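Local coordinates for yersinopine dehydrogenase (Yersinia pestis, PDB 6C4M), which catalyses the NADPH-dependent reductive condensation of pyruvate with an aminobutanoate-histidine intermediate, the last step in making the metallophore yersinopine, at residues L247-A250 / E251-S254; S280-L283 / Y284-Q287; L322-N326 / D327-P331; M336-R339 / R340-D343; M424-A427 / Q428-L431. One frame throughout, in Å; residues are numbered along the deposited sequence.

Interaction 1 (L247-A250 / E251-S254); sequences LLAA and ERFS
R252, the first residue after helix 247-251, reaches back to the carbonyl of A249. Its CB rests 3.5 Å from L248 O, which also accepts from R252 N. CG lies between the backbone N and the carbonyl carbon (chi1 67°), sending the extended chain back over A249: CG stands 3.4 Å from A249 O, and CD follows at a similar distance. NE then donates to A249 O at 2.9 Å with an N-H...O angle of 164°, the oxygen lying in the guanidinium plane. Water 1 doubles this link, accepting from R252 NH2 (2.6 Å) and donating to A249 O. One face of the guanidinium is met by F253 CZ, offset toward the rim. F253 N closes the next turn on A250 O at 3.0 Å, approaching from above the carbonyl plane. E251 leaves the helix in a different direction: its CG passes 3.3 Å from L247 O, while its buried carboxylate is held by S164 OG and the amides of G143 and G145. This is the C-terminal end of the short helix 247-251, passing into a type I turn from E251 to S254, wedged between helices 144-154 and 294-313 before helix 255-264.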
loop_
_atom_site.group_PDB
_atom_site.type_symbol
_atom_site.label_atom_id
_atom_site.label_comp_id
_atom_site.label_asym_id
_atom_site.label_seq_id
_atom_site.Cartn_x
_atom_site.Cartn_y
_atom_site.Cartn_z
ATOM N N LEU A 247 24.610 12.668 -24.954
ATOM C CA LEU A 247 24.893 11.754 -23.855
ATOM C C LEU A 247 23.917 11.985 -22.703
ATOM O O LEU A 247 23.310 11.042 -22.193
ATOM C CB LEU A 247 26.345 11.931 -23.383
ATOM C CG LEU A 247 27.353 11.540 -24.474
ATOM C CD1 LEU A 247 28.705 12.261 -24.304
ATOM C CD2 LEU A 247 27.531 9.993 -24.512
ATOM N N LEU A 248 23.708 13.245 -22.328
ATOM C CA LEU A 248 22.801 13.548 -21.219
ATOM C C LEU A 248 21.374 13.121 -21.546
ATOM O O LEU A 248 20.639 12.672 -20.656
ATOM C CB LEU A 248 22.860 15.038 -20.919
ATOM C CG LEU A 248 22.752 15.649 -19.525
ATOM C CD1 LEU A 248 23.407 14.833 -18.391
ATOM C CD2 LEU A 248 23.402 17.015 -19.640
ATOM N N ALA A 249 20.974 13.233 -22.818
ATOM C CA ALA A 249 19.628 12.869 -23.220
ATOM C C ALA A 249 19.381 11.372 -23.131
ATOM O O ALA A 249 18.223 10.953 -23.183
ATOM C CB ALA A 249 19.338 13.348 -24.634
ATOM N N ALA A 250 20.432 10.558 -23.021
ATOM C CA ALA A 250 20.262 9.152 -22.656
ATOM C C ALA A 250 20.382 8.945 -21.143
ATOM O O ALA A 250 19.626 8.149 -20.569
ATOM C CB ALA A 250 21.302 8.277 -23.355
ATOM N N GLU A 251 21.321 9.663 -20.499
ATOM C CA GLU A 251 21.629 9.435 -19.092
ATOM C C GLU A 251 20.455 9.836 -18.202
ATOM O O GLU A 251 20.318 9.345 -17.078
ATOM C CB GLU A 251 22.893 10.227 -18.706
ATOM C CG GLU A 251 24.187 9.708 -19.348
ATOM C CD GLU A 251 25.338 10.726 -19.402
ATOM O OE1 GLU A 251 25.155 11.925 -19.092
ATOM O OE2 GLU A 251 26.471 10.322 -19.801
ATOM N N ARG A 252 19.648 10.775 -18.670
ATOM C CA ARG A 252 18.467 11.192 -17.951
ATOM C C ARG A 252 17.523 10.029 -17.674
ATOM O O ARG A 252 16.684 10.145 -16.789
ATOM C CB ARG A 252 17.753 12.291 -18.731
ATOM C CG ARG A 252 17.163 11.825 -20.054
ATOM C CD ARG A 252 16.469 12.974 -20.777
ATOM N NE ARG A 252 16.071 12.552 -22.126
ATOM C CZ ARG A 252 14.921 12.867 -22.727
ATOM N NH1 ARG A 252 14.029 13.644 -22.127
ATOM N NH2 ARG A 252 14.672 12.401 -23.946
ATOM N N PHE A 253 17.662 8.907 -18.382
ATOM C CA PHE A 253 16.883 7.703 -18.135
ATOM C C PHE A 253 17.562 6.717 -17.177
ATOM O O PHE A 253 17.349 5.496 -17.295
ATOM C CB PHE A 253 16.565 7.027 -19.475
ATOM C CG PHE A 253 15.635 7.822 -20.332
ATOM C CD1 PHE A 253 14.297 7.876 -20.023
ATOM C CD2 PHE A 253 16.091 8.521 -21.429
ATOM C CE1 PHE A 253 13.414 8.606 -20.802
ATOM C CE2 PHE A 253 15.222 9.268 -22.210
ATOM C CZ PHE A 253 13.880 9.307 -21.899
ATOM N N SER A 254 18.354 7.199 -16.209
ATOM C CA SER A 254 18.928 6.338 -15.164
ATOM C C SER A 254 17.961 6.281 -13.967
ATOM O O SER A 254 17.928 7.193 -13.139
ATOM C CB SER A 254 20.295 6.853 -14.714
ATOM O OG SER A 254 21.164 7.008 -15.835
HETATM O O HOH W 1 16.106 10.974 -25.565
#

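Interaction 2 (S280-L283 / Y284-Q287); sequences SQYL and YKTQ
Y282 and K285 are the first and last residues of a type I beta turn with L283 and Y284 at its corners, closed by K285 N donating to Y282 O at 3.3 Å from well above the carbonyl plane. The side chains of the same two residues lie alongside each other and point the same way. K285 is extended beyond CG, with CG anti to the carbonyl carbon (chi1 -64°), and this course carries it past the CB of Y282 and out over the ring: CG is 3.5 Å from Y282 CB, and NZ ends 3.7 Å from the ring centroid, 16° off the normal. That is a cation-pi contact over one face, with CE adding a CH-pi contact nearer the CG end. The ammonium would thus be partly stabilised by the aromatic electrons. On the buried side of the turn, L283 CD2 meets Y284 CE2 at 3.7 Å, and the leucine lies over one face of the Y284 ring, offset toward its rim. Water 2 lies between two side-chain oxygens, 2.6 Å from Q281 OE1 and 2.7 Å from Q287 OE1. The Y284 ring meets F381 edge-to-face and touches H260, the inferred proton donor/acceptor, which would place the turn at the border of the catalytic region. The loop joins helix 267-274 to helix 294-313, with L283 and Y284 packed on helix 255-264 and T286 and Q287 touching the second subunit.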
loop_
_atom_site.group_PDB
_atom_site.type_symbol
_atom_site.label_atom_id
_atom_site.label_comp_id
_atom_site.label_asym_id
_atom_site.label_seq_id
_atom_site.Cartn_x
_atom_site.Cartn_y
_atom_site.Cartn_z
ATOM N N SER A 280 16.019 -5.320 10.586
ATOM C CA SER A 280 16.236 -4.867 9.222
ATOM C C SER A 280 15.033 -4.107 8.670
ATOM O O SER A 280 13.883 -4.441 8.947
ATOM C CB SER A 280 16.550 -6.073 8.343
ATOM O OG SER A 280 17.559 -6.875 8.939
ATOM N N GLN A 281 15.319 -3.056 7.904
ATOM C CA GLN A 281 14.369 -2.349 7.053
ATOM C C GLN A 281 14.434 -2.887 5.620
ATOM O O GLN A 281 15.433 -3.482 5.195
ATOM C CB GLN A 281 14.679 -0.846 7.024
ATOM C CG GLN A 281 14.392 -0.076 8.285
ATOM C CD GLN A 281 12.942 0.273 8.398
ATOM O OE1 GLN A 281 12.455 1.214 7.762
ATOM N NE2 GLN A 281 12.228 -0.504 9.180
ATOM N N TYR A 282 13.363 -2.631 4.864
ATOM C CA TYR A 282 13.255 -3.017 3.456
ATOM C C TYR A 282 13.037 -1.782 2.597
ATOM O O TYR A 282 12.144 -0.975 2.872
ATOM C CB TYR A 282 12.114 -4.020 3.265
ATOM C CG TYR A 282 12.467 -5.358 3.861
ATOM C CD1 TYR A 282 12.293 -5.606 5.218
ATOM C CD2 TYR A 282 13.030 -6.349 3.076
ATOM C CE1 TYR A 282 12.637 -6.819 5.765
ATOM C CE2 TYR A 282 13.382 -7.560 3.614
ATOM C CZ TYR A 282 13.182 -7.792 4.956
ATOM O OH TYR A 282 13.536 -9.005 5.487
ATOM N N LEU A 283 13.827 -1.661 1.535
ATOM C CA LEU A 283 13.945 -0.390 0.831
ATOM C C LEU A 283 12.633 0.070 0.213
ATOM O O LEU A 283 12.399 1.281 0.116
ATOM C CB LEU A 283 15.017 -0.496 -0.245
ATOM C CG LEU A 283 15.385 0.805 -0.954
ATOM C CD1 LEU A 283 16.000 1.817 -0.001
ATOM C CD2 LEU A 283 16.332 0.495 -2.121
ATOM N N TYR A 284 11.776 -0.855 -0.224
ATOM C CA TYR A 284 10.579 -0.483 -0.973
ATOM C C TYR A 284 9.291 -0.640 -0.156
ATOM O O TYR A 284 8.213 -0.303 -0.652
ATOM C CB TYR A 284 10.519 -1.281 -2.310
ATOM C CG TYR A 284 11.643 -0.911 -3.302
ATOM C CD1 TYR A 284 11.527 0.200 -4.130
ATOM C CD2 TYR A 284 12.829 -1.659 -3.382
ATOM C CE1 TYR A 284 12.549 0.561 -4.999
ATOM C CE2 TYR A 284 13.844 -1.310 -4.250
ATOM C CZ TYR A 284 13.707 -0.199 -5.056
ATOM O OH TYR A 284 14.724 0.164 -5.923
ATOM N N LYS A 285 9.368 -1.078 1.098
ATOM C CA LYS A 285 8.161 -1.278 1.899
ATOM C C LYS A 285 7.704 0.027 2.549
ATOM O O LYS A 285 8.489 0.959 2.738
ATOM C CB LYS A 285 8.394 -2.323 2.982
ATOM C CG LYS A 285 8.681 -3.709 2.441
ATOM C CD LYS A 285 8.578 -4.715 3.565
ATOM C CE LYS A 285 8.814 -6.114 3.070
ATOM N NZ LYS A 285 9.163 -7.014 4.202
ATOM N N THR A 286 6.417 0.067 2.910
ATOM C CA THR A 286 5.830 1.207 3.607
ATOM C C THR A 286 6.207 1.201 5.089
ATOM O O THR A 286 6.535 0.169 5.682
ATOM C CB THR A 286 4.298 1.227 3.514
ATOM O OG1 THR A 286 3.764 0.195 4.343
ATOM C CG2 THR A 286 3.784 1.032 2.121
ATOM N N GLN A 287 6.119 2.376 5.692
ATOM C CA GLN A 287 6.395 2.507 7.119
ATOM C C GLN A 287 5.501 1.556 7.907
ATOM O O GLN A 287 4.326 1.375 7.559
ATOM C CB GLN A 287 6.166 3.946 7.589
ATOM C CG GLN A 287 7.138 4.969 7.010
ATOM C CD GLN A 287 8.509 4.934 7.674
ATOM O OE1 GLN A 287 8.674 4.363 8.753
ATOM N NE2 GLN A 287 9.499 5.570 7.030
HETATM O O HOH W 2 10.604 2.542 9.042
#

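Interaction 3 (L322-N326 / D327-P331); sequences LRFLN and DDNYP
The F324 ring carries the amide nitrogen of N329 over the centre of one face, with ND2 3.4 Å above the plane, while D328 OD2 comes to the edge, 3.3 Å from CD1. Ring and amide planes stand 75° apart, so the N329 amide is presented nearly upright. ND2 is fixed there by its bond to F324 O (3.0 Å, N-H...O angle 163°), the oxygen lying in the amide plane. F324 O also accepts from D328 N, and the two donors reach it from opposite faces of the carbonyl. The R323 guanidinium is met at its edge by the D328 carboxylate; NH2 to D328 OD2, at 3.1 Å, is the salt bridge, and NH1 adds two weak bonds. A turn at chi3 of R323, 59°, brings the guanidinium round to this partner. D328 OD2 is also bound by Y214 OH. These pairings sit on the last turns of helix 321-329, where the spacing widens to a pi-type turn: Y330 N bonds to L325 O at 3.0 Å, five residues back, whereas N329 N reaches the same oxygen weakly. N326 ND2 donates to D327 OD1 at 2.8 Å, nearly straight, with the oxygen in its amide plane. The other carboxylate oxygen, D327 OD2, accepts from water 3, which itself accepts from R323 NH1, and forms a salt bridge with R339 of the following helix. The amide oxygen of N326, OD1, accepts from V332 N and from water 4, which also donates to Y330 O.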
loop_
_atom_site.group_PDB
_atom_site.type_symbol
_atom_site.label_atom_id
_atom_site.label_comp_id
_atom_site.label_asym_id
_atom_site.label_seq_id
_atom_site.Cartn_x
_atom_site.Cartn_y
_atom_site.Cartn_z
ATOM N N LEU A 322 6.808 9.133 -14.257
ATOM C CA LEU A 322 5.875 8.039 -14.026
ATOM C C LEU A 322 5.752 7.144 -15.271
ATOM O O LEU A 322 5.773 5.909 -15.162
ATOM C CB LEU A 322 4.514 8.606 -13.573
ATOM C CG LEU A 322 3.472 7.560 -13.188
ATOM C CD1 LEU A 322 3.959 6.605 -12.080
ATOM C CD2 LEU A 322 2.109 8.188 -12.815
ATOM N N ARG A 323 5.705 7.744 -16.469
ATOM C CA ARG A 323 5.733 6.941 -17.699
ATOM C C ARG A 323 6.995 6.089 -17.777
ATOM O O ARG A 323 6.930 4.905 -18.137
ATOM C CB ARG A 323 5.632 7.834 -18.948
ATOM C CG ARG A 323 5.532 7.054 -20.317
ATOM C CD ARG A 323 6.181 7.811 -21.499
ATOM N NE ARG A 323 7.574 8.027 -21.164
ATOM C CZ ARG A 323 8.503 7.078 -21.161
ATOM N NH1 ARG A 323 8.218 5.837 -21.560
ATOM N NH2 ARG A 323 9.731 7.393 -20.773
ATOM N N PHE A 324 8.150 6.678 -17.455
ATOM C CA PHE A 324 9.412 5.933 -17.461
ATOM C C PHE A 324 9.357 4.764 -16.484
ATOM O O PHE A 324 9.695 3.630 -16.837
ATOM C CB PHE A 324 10.564 6.884 -17.111
ATOM C CG PHE A 324 11.908 6.210 -16.945
ATOM C CD1 PHE A 324 12.568 5.648 -18.042
ATOM C CD2 PHE A 324 12.541 6.189 -15.705
ATOM C CE1 PHE A 324 13.819 5.044 -17.895
ATOM C CE2 PHE A 324 13.795 5.594 -15.555
ATOM C CZ PHE A 324 14.437 5.033 -16.653
ATOM N N LEU A 325 8.959 5.026 -15.237
ATOM C CA LEU A 325 8.884 3.946 -14.253
ATOM C C LEU A 325 7.950 2.839 -14.709
ATOM O O LEU A 325 8.265 1.650 -14.579
ATOM C CB LEU A 325 8.399 4.473 -12.913
ATOM C CG LEU A 325 9.271 5.506 -12.226
ATOM C CD1 LEU A 325 8.553 6.071 -10.969
ATOM C CD2 LEU A 325 10.611 4.903 -11.833
ATOM N N ASN A 326 6.764 3.207 -15.181
ATOM C CA ASN A 326 5.776 2.186 -15.498
ATOM C C ASN A 326 6.103 1.523 -16.830
ATOM O O ASN A 326 6.183 0.293 -16.912
ATOM C CB ASN A 326 4.378 2.799 -15.543
ATOM C CG ASN A 326 3.276 1.757 -15.575
ATOM O OD1 ASN A 326 2.848 1.244 -14.545
ATOM N ND2 ASN A 326 2.811 1.433 -16.781
ATOM N N ASP A 327 6.312 2.329 -17.874
ATOM C CA ASP A 327 6.347 1.792 -19.236
ATOM C C ASP A 327 7.741 1.336 -19.655
ATOM O O ASP A 327 7.853 0.475 -20.525
ATOM C CB ASP A 327 5.823 2.826 -20.245
ATOM C CG ASP A 327 4.336 3.098 -20.115
ATOM O OD1 ASP A 327 3.656 2.511 -19.222
ATOM O OD2 ASP A 327 3.843 3.928 -20.919
ATOM N N ASP A 328 8.802 1.870 -19.072
ATOM C CA ASP A 328 10.151 1.402 -19.400
ATOM C C ASP A 328 10.765 0.478 -18.354
ATOM O O ASP A 328 11.778 -0.158 -18.652
ATOM C CB ASP A 328 11.092 2.582 -19.605
ATOM C CG ASP A 328 10.661 3.488 -20.748
ATOM O OD1 ASP A 328 9.830 3.062 -21.581
ATOM O OD2 ASP A 328 11.170 4.632 -20.817
ATOM N N ASN A 329 10.205 0.386 -17.137
ATOM C CA ASN A 329 10.820 -0.461 -16.112
ATOM C C ASN A 329 9.862 -1.548 -15.608
ATOM O O ASN A 329 9.948 -2.693 -16.065
ATOM C CB ASN A 329 11.364 0.422 -14.986
ATOM C CG ASN A 329 12.557 1.250 -15.439
ATOM O OD1 ASN A 329 13.706 0.832 -15.261
ATOM N ND2 ASN A 329 12.291 2.400 -16.080
ATOM N N TYR A 330 8.932 -1.223 -14.684
ATOM C CA TYR A 330 8.066 -2.255 -14.103
ATOM C C TYR A 330 6.625 -1.735 -14.048
ATOM O O TYR A 330 6.362 -0.726 -13.392
ATOM C CB TYR A 330 8.576 -2.650 -12.711
ATOM C CG TYR A 330 10.066 -2.892 -12.679
ATOM C CD1 TYR A 330 10.946 -1.852 -12.387
ATOM C CD2 TYR A 330 10.607 -4.151 -12.962
ATOM C CE1 TYR A 330 12.327 -2.054 -12.361
ATOM C CE2 TYR A 330 11.995 -4.365 -12.935
ATOM C CZ TYR A 330 12.847 -3.305 -12.635
ATOM O OH TYR A 330 14.226 -3.469 -12.606
ATOM N N PRO A 331 5.688 -2.343 -14.758
ATOM C CA PRO A 331 4.331 -1.790 -14.818
ATOM C C PRO A 331 3.455 -2.251 -13.666
ATOM O O PRO A 331 3.683 -3.288 -13.045
ATOM C CB PRO A 331 3.795 -2.348 -16.136
ATOM C CG PRO A 331 4.417 -3.679 -16.203
ATOM C CD PRO A 331 5.850 -3.451 -15.720
HETATM O O HOH W 3 5.521 4.730 -22.809
HETATM O O HOH W 4 4.828 1.072 -12.237
#

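Interaction 4 (M336-R339 / R340-D343); sequences MVSR and RWID
S338 OG accepts from W341 N at 2.9 Å, the side-chain bond of an N-cap at the start of helix 339-344. A chi1 of 65° turns the hydroxyl toward the helix amides, and from there OG also touches W341 CB at 3.4 Å. The first regular helix bonds follow, from I342 N to S338 O and from D343 N to R339 O. Beside the cap, V337 CG1 packs on I342 CG1 at 3.8 Å, the two side chains crossing at about a right angle. R339 folds forward over the same isoleucine: bent twice (chi2 -52°, chi3 -51°), it lays one guanidinium face on I342, NH2 being 3.5 Å from CG2 and CD1 standing above the plane toward the rim. The edge of that guanidinium faces D343 OD1 in a long salt bridge, R339 NH2 lying 3.6 Å from it. Water 6 supplements it, accepting from R339 NE and donating to D343 OD2 at 2.8 Å. Outside this shell, the stronger partner of R339 is D327, a salt bridge that draws the arginine toward the preceding helix. E352 takes both W341 NE1 and R340 NH2, fixing the indole and the neighbouring guanidinium through one carboxylate oxygen, and Y355 meets the indole edge-to-face. Helix 339-344 is thus seated between helices 321-329 and 350-364, while M336 and W341 also pack on V292 and P294 of the second subunit.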
loop_
_atom_site.group_PDB
_atom_site.type_symbol
_atom_site.label_atom_id
_atom_site.label_comp_id
_atom_site.label_asym_id
_atom_site.label_seq_id
_atom_site.Cartn_x
_atom_site.Cartn_y
_atom_site.Cartn_z
ATOM N N MET A 336 -4.784 0.581 -10.537
ATOM C CA MET A 336 -4.014 1.325 -9.550
ATOM C C MET A 336 -3.518 2.644 -10.136
ATOM O O MET A 336 -3.913 3.716 -9.679
ATOM C CB MET A 336 -2.855 0.463 -9.051
ATOM C CG MET A 336 -3.318 -0.814 -8.402
ATOM S SD MET A 336 -4.279 -0.453 -6.837
ATOM C CE MET A 336 -2.924 -0.108 -5.761
ATOM N N VAL A 337 -2.712 2.592 -11.192
ATOM C CA VAL A 337 -2.192 3.810 -11.804
ATOM C C VAL A 337 -2.786 3.952 -13.197
ATOM O O VAL A 337 -2.400 3.224 -14.119
ATOM C CB VAL A 337 -0.655 3.807 -11.866
ATOM C CG1 VAL A 337 -0.158 5.067 -12.561
ATOM C CG2 VAL A 337 -0.075 3.690 -10.443
ATOM N N SER A 338 -3.634 4.960 -13.383
ATOM C CA SER A 338 -4.359 5.077 -14.631
ATOM C C SER A 338 -3.418 5.492 -15.771
ATOM O O SER A 338 -2.329 6.043 -15.560
ATOM C CB SER A 338 -5.485 6.098 -14.484
ATOM O OG SER A 338 -4.907 7.372 -14.264
ATOM N N ARG A 339 -3.852 5.233 -17.008
ATOM C CA ARG A 339 -3.092 5.748 -18.146
ATOM C C ARG A 339 -3.131 7.260 -18.152
ATOM O O ARG A 339 -2.170 7.905 -18.570
ATOM C CB ARG A 339 -3.637 5.217 -19.491
ATOM C CG ARG A 339 -3.470 3.727 -19.720
ATOM C CD ARG A 339 -2.051 3.277 -19.494
ATOM N NE ARG A 339 -1.074 4.087 -20.235
ATOM C CZ ARG A 339 0.224 3.817 -20.285
ATOM N NH1 ARG A 339 0.706 2.731 -19.693
ATOM N NH2 ARG A 339 1.036 4.630 -20.940
ATOM N N ARG A 340 -4.232 7.850 -17.696
ATOM C CA ARG A 340 -4.252 9.300 -17.567
ATOM C C ARG A 340 -3.139 9.784 -16.635
ATOM O O ARG A 340 -2.475 10.790 -16.920
ATOM C CB ARG A 340 -5.606 9.770 -17.053
ATOM C CG ARG A 340 -5.785 11.292 -17.097
ATOM C CD ARG A 340 -6.837 11.767 -16.086
ATOM N NE ARG A 340 -6.337 12.940 -15.360
ATOM C CZ ARG A 340 -6.182 13.039 -14.048
ATOM N NH1 ARG A 340 -6.513 12.051 -13.222
ATOM N NH2 ARG A 340 -5.710 14.171 -13.553
ATOM N N TRP A 341 -2.942 9.109 -15.497
ATOM C CA TRP A 341 -1.910 9.559 -14.562
ATOM C C TRP A 341 -0.519 9.479 -15.213
ATOM O O TRP A 341 0.323 10.365 -15.035
ATOM C CB TRP A 341 -1.979 8.734 -13.268
ATOM C CG TRP A 341 -2.824 9.372 -12.142
ATOM C CD1 TRP A 341 -3.443 10.596 -12.156
ATOM C CD2 TRP A 341 -3.116 8.797 -10.858
ATOM N NE1 TRP A 341 -4.083 10.817 -10.962
ATOM C CE2 TRP A 341 -3.892 9.728 -10.151
ATOM C CE3 TRP A 341 -2.775 7.590 -10.237
ATOM C CZ2 TRP A 341 -4.348 9.484 -8.856
ATOM C CZ3 TRP A 341 -3.204 7.360 -8.965
ATOM C CH2 TRP A 341 -3.985 8.300 -8.275
ATOM N N ILE A 342 -0.291 8.433 -15.996
ATOM C CA ILE A 342 0.996 8.234 -16.654
ATOM C C ILE A 342 1.229 9.303 -17.713
ATOM O O ILE A 342 2.273 9.968 -17.729
ATOM C CB ILE A 342 1.041 6.816 -17.236
ATOM C CG1 ILE A 342 1.202 5.825 -16.080
ATOM C CG2 ILE A 342 2.168 6.665 -18.298
ATOM C CD1 ILE A 342 0.823 4.392 -16.429
ATOM N N ASP A 343 0.254 9.490 -18.605
ATOM C CA ASP A 343 0.459 10.371 -19.758
ATOM C C ASP A 343 0.534 11.822 -19.335
ATOM O O ASP A 343 1.223 12.619 -19.970
ATOM C CB ASP A 343 -0.684 10.246 -20.792
ATOM C CG ASP A 343 -0.813 8.862 -21.382
ATOM O OD1 ASP A 343 0.201 8.139 -21.395
ATOM O OD2 ASP A 343 -1.941 8.512 -21.826
HETATM O O HOH W 5 -6.985 8.764 -13.357
HETATM O O HOH W 6 -2.001 5.806 -22.575
#

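Interaction 5 (M424-A427 / Q428-L431); sequences MPTA and QRLL
Q428 N donates to M424 O at 2.8 Å, the first i to i+4 bond of the helix. Its side chain is extended, CG anti to the backbone N (chi1 -179°), and runs back along the helix start, where OE1 accepts from water 7 at 2.8 Å; the water accepts from M424 N, bridging the glutamine tip to the N-cap backbone. R429 follows, its N bonded to P425 O. Its chain bends at chi3 and folds back beside T426, bringing one guanidinium face over T426 CA and leaving NH2 3.7 Å from T426 CG2. The charge itself is met elsewhere, by a salt bridge from R429 NH2 to D299. These residues form the first turns of helix 425-445, which starts at P425; amides in a helix's first turn have no helix carbonyl to bond to, and a proline there costs no helix bond. D306 OD2, from helix 294-313, accepts from A427 N and weakly from T426 N, and this negative group at the amino end would suit the helix dipole. L430 comes next, with N bonded to T426 O (2.9 Å, N-H...O angle 165°); its CG lies 3.2 Å from that oxygen, and CD1 reaches T426 CG2 at 4.2 Å as the side chains run side by side. L431 N bonds to A427 O at 3.0 Å, and its side chain turns to V407 and L414 on helix 401-419.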
loop_
_atom_site.group_PDB
_atom_site.type_symbol
_atom_site.label_atom_id
_atom_site.label_comp_id
_atom_site.label_asym_id
_atom_site.label_seq_id
_atom_site.Cartn_x
_atom_site.Cartn_y
_atom_site.Cartn_z
ATOM N N MET A 424 18.400 23.113 -6.249
ATOM C CA MET A 424 17.768 21.794 -6.145
ATOM C C MET A 424 17.433 21.536 -4.671
ATOM O O MET A 424 18.157 20.813 -3.966
ATOM C CB MET A 424 18.684 20.711 -6.725
ATOM C CG MET A 424 19.101 20.928 -8.214
ATOM S SD MET A 424 20.350 19.723 -8.682
ATOM C CE MET A 424 19.233 18.397 -9.047
ATOM N N PRO A 425 16.341 22.121 -4.166
ATOM C CA PRO A 425 16.085 22.054 -2.714
ATOM C C PRO A 425 15.868 20.653 -2.202
ATOM O O PRO A 425 16.219 20.368 -1.055
ATOM C CB PRO A 425 14.827 22.914 -2.530
ATOM C CG PRO A 425 14.751 23.758 -3.717
ATOM C CD PRO A 425 15.378 22.995 -4.848
ATOM N N THR A 426 15.255 19.762 -2.975
ATOM C CA THR A 426 15.071 18.410 -2.460
ATOM C C THR A 426 16.401 17.678 -2.410
ATOM O O THR A 426 16.729 17.040 -1.400
ATOM C CB THR A 426 14.040 17.657 -3.295
ATOM O OG1 THR A 426 12.829 18.406 -3.272
ATOM C CG2 THR A 426 13.769 16.302 -2.728
ATOM N N ALA A 427 17.200 17.782 -3.482
ATOM C CA ALA A 427 18.551 17.222 -3.454
ATOM C C ALA A 427 19.364 17.770 -2.281
ATOM O O ALA A 427 20.089 17.028 -1.612
ATOM C CB ALA A 427 19.278 17.523 -4.763
ATOM N N GLN A 428 19.249 19.063 -2.014
ATOM C CA GLN A 428 20.011 19.662 -0.929
ATOM C C GLN A 428 19.544 19.127 0.425
ATOM O O GLN A 428 20.366 18.769 1.279
ATOM C CB GLN A 428 19.867 21.176 -1.029
ATOM C CG GLN A 428 20.582 22.009 -0.017
ATOM C CD GLN A 428 20.402 23.484 -0.334
ATOM O OE1 GLN A 428 20.409 23.884 -1.506
ATOM N NE2 GLN A 428 20.209 24.295 0.698
ATOM N N ARG A 429 18.226 19.003 0.610
ATOM C CA ARG A 429 17.697 18.484 1.863
ATOM C C ARG A 429 18.136 17.047 2.077
ATOM O O ARG A 429 18.588 16.685 3.178
ATOM C CB ARG A 429 16.163 18.630 1.878
ATOM C CG ARG A 429 15.414 17.672 2.822
ATOM C CD ARG A 429 13.878 18.035 3.037
ATOM N NE ARG A 429 13.018 17.629 1.918
ATOM C CZ ARG A 429 12.646 18.414 0.898
ATOM N NH1 ARG A 429 13.032 19.689 0.829
ATOM N NH2 ARG A 429 11.867 17.924 -0.066
ATOM N N LEU A 430 18.079 16.240 1.013
ATOM C CA LEU A 430 18.484 14.837 1.089
ATOM C C LEU A 430 19.956 14.695 1.453
ATOM O O LEU A 430 20.327 13.818 2.240
ATOM C CB LEU A 430 18.217 14.145 -0.240
ATOM C CG LEU A 430 16.794 13.931 -0.718
ATOM C CD1 LEU A 430 16.705 13.380 -2.140
ATOM C CD2 LEU A 430 16.102 12.982 0.252
ATOM N N LEU A 431 20.828 15.499 0.852
ATOM C CA LEU A 431 22.243 15.352 1.176
ATOM C C LEU A 431 22.591 15.947 2.537
ATOM O O LEU A 431 23.459 15.412 3.231
ATOM C CB LEU A 431 23.094 15.981 0.071
ATOM C CG LEU A 431 23.168 15.142 -1.213
ATOM C CD1 LEU A 431 23.947 15.869 -2.304
ATOM C CD2 LEU A 431 23.789 13.754 -0.981
HETATM O O HOH W 7 20.473 23.765 -4.346
#

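Along the chain the five contacts come in series, each closing before the next opens. Interactions 3 and 4 are the most closely joined: centres about 11 Å apart, on the successive helices 321-329 and 339-344, in direct contact through a salt bridge and apolar packing. Interaction 1 meets interaction 3 through F253 and F324, with centres about 16 Å apart. Interaction 2, about 21 Å from interaction 3 between centres, touches the inferred catalytic H260, whereas interaction 4 lies away from cofactor and active site; both contact the second subunit, consistent with the homodimer. Interaction 5 stands apart, its nearest atoms about 11 Å from interactions 1 and 2, but helix 294-313 packs against both it and interaction 1.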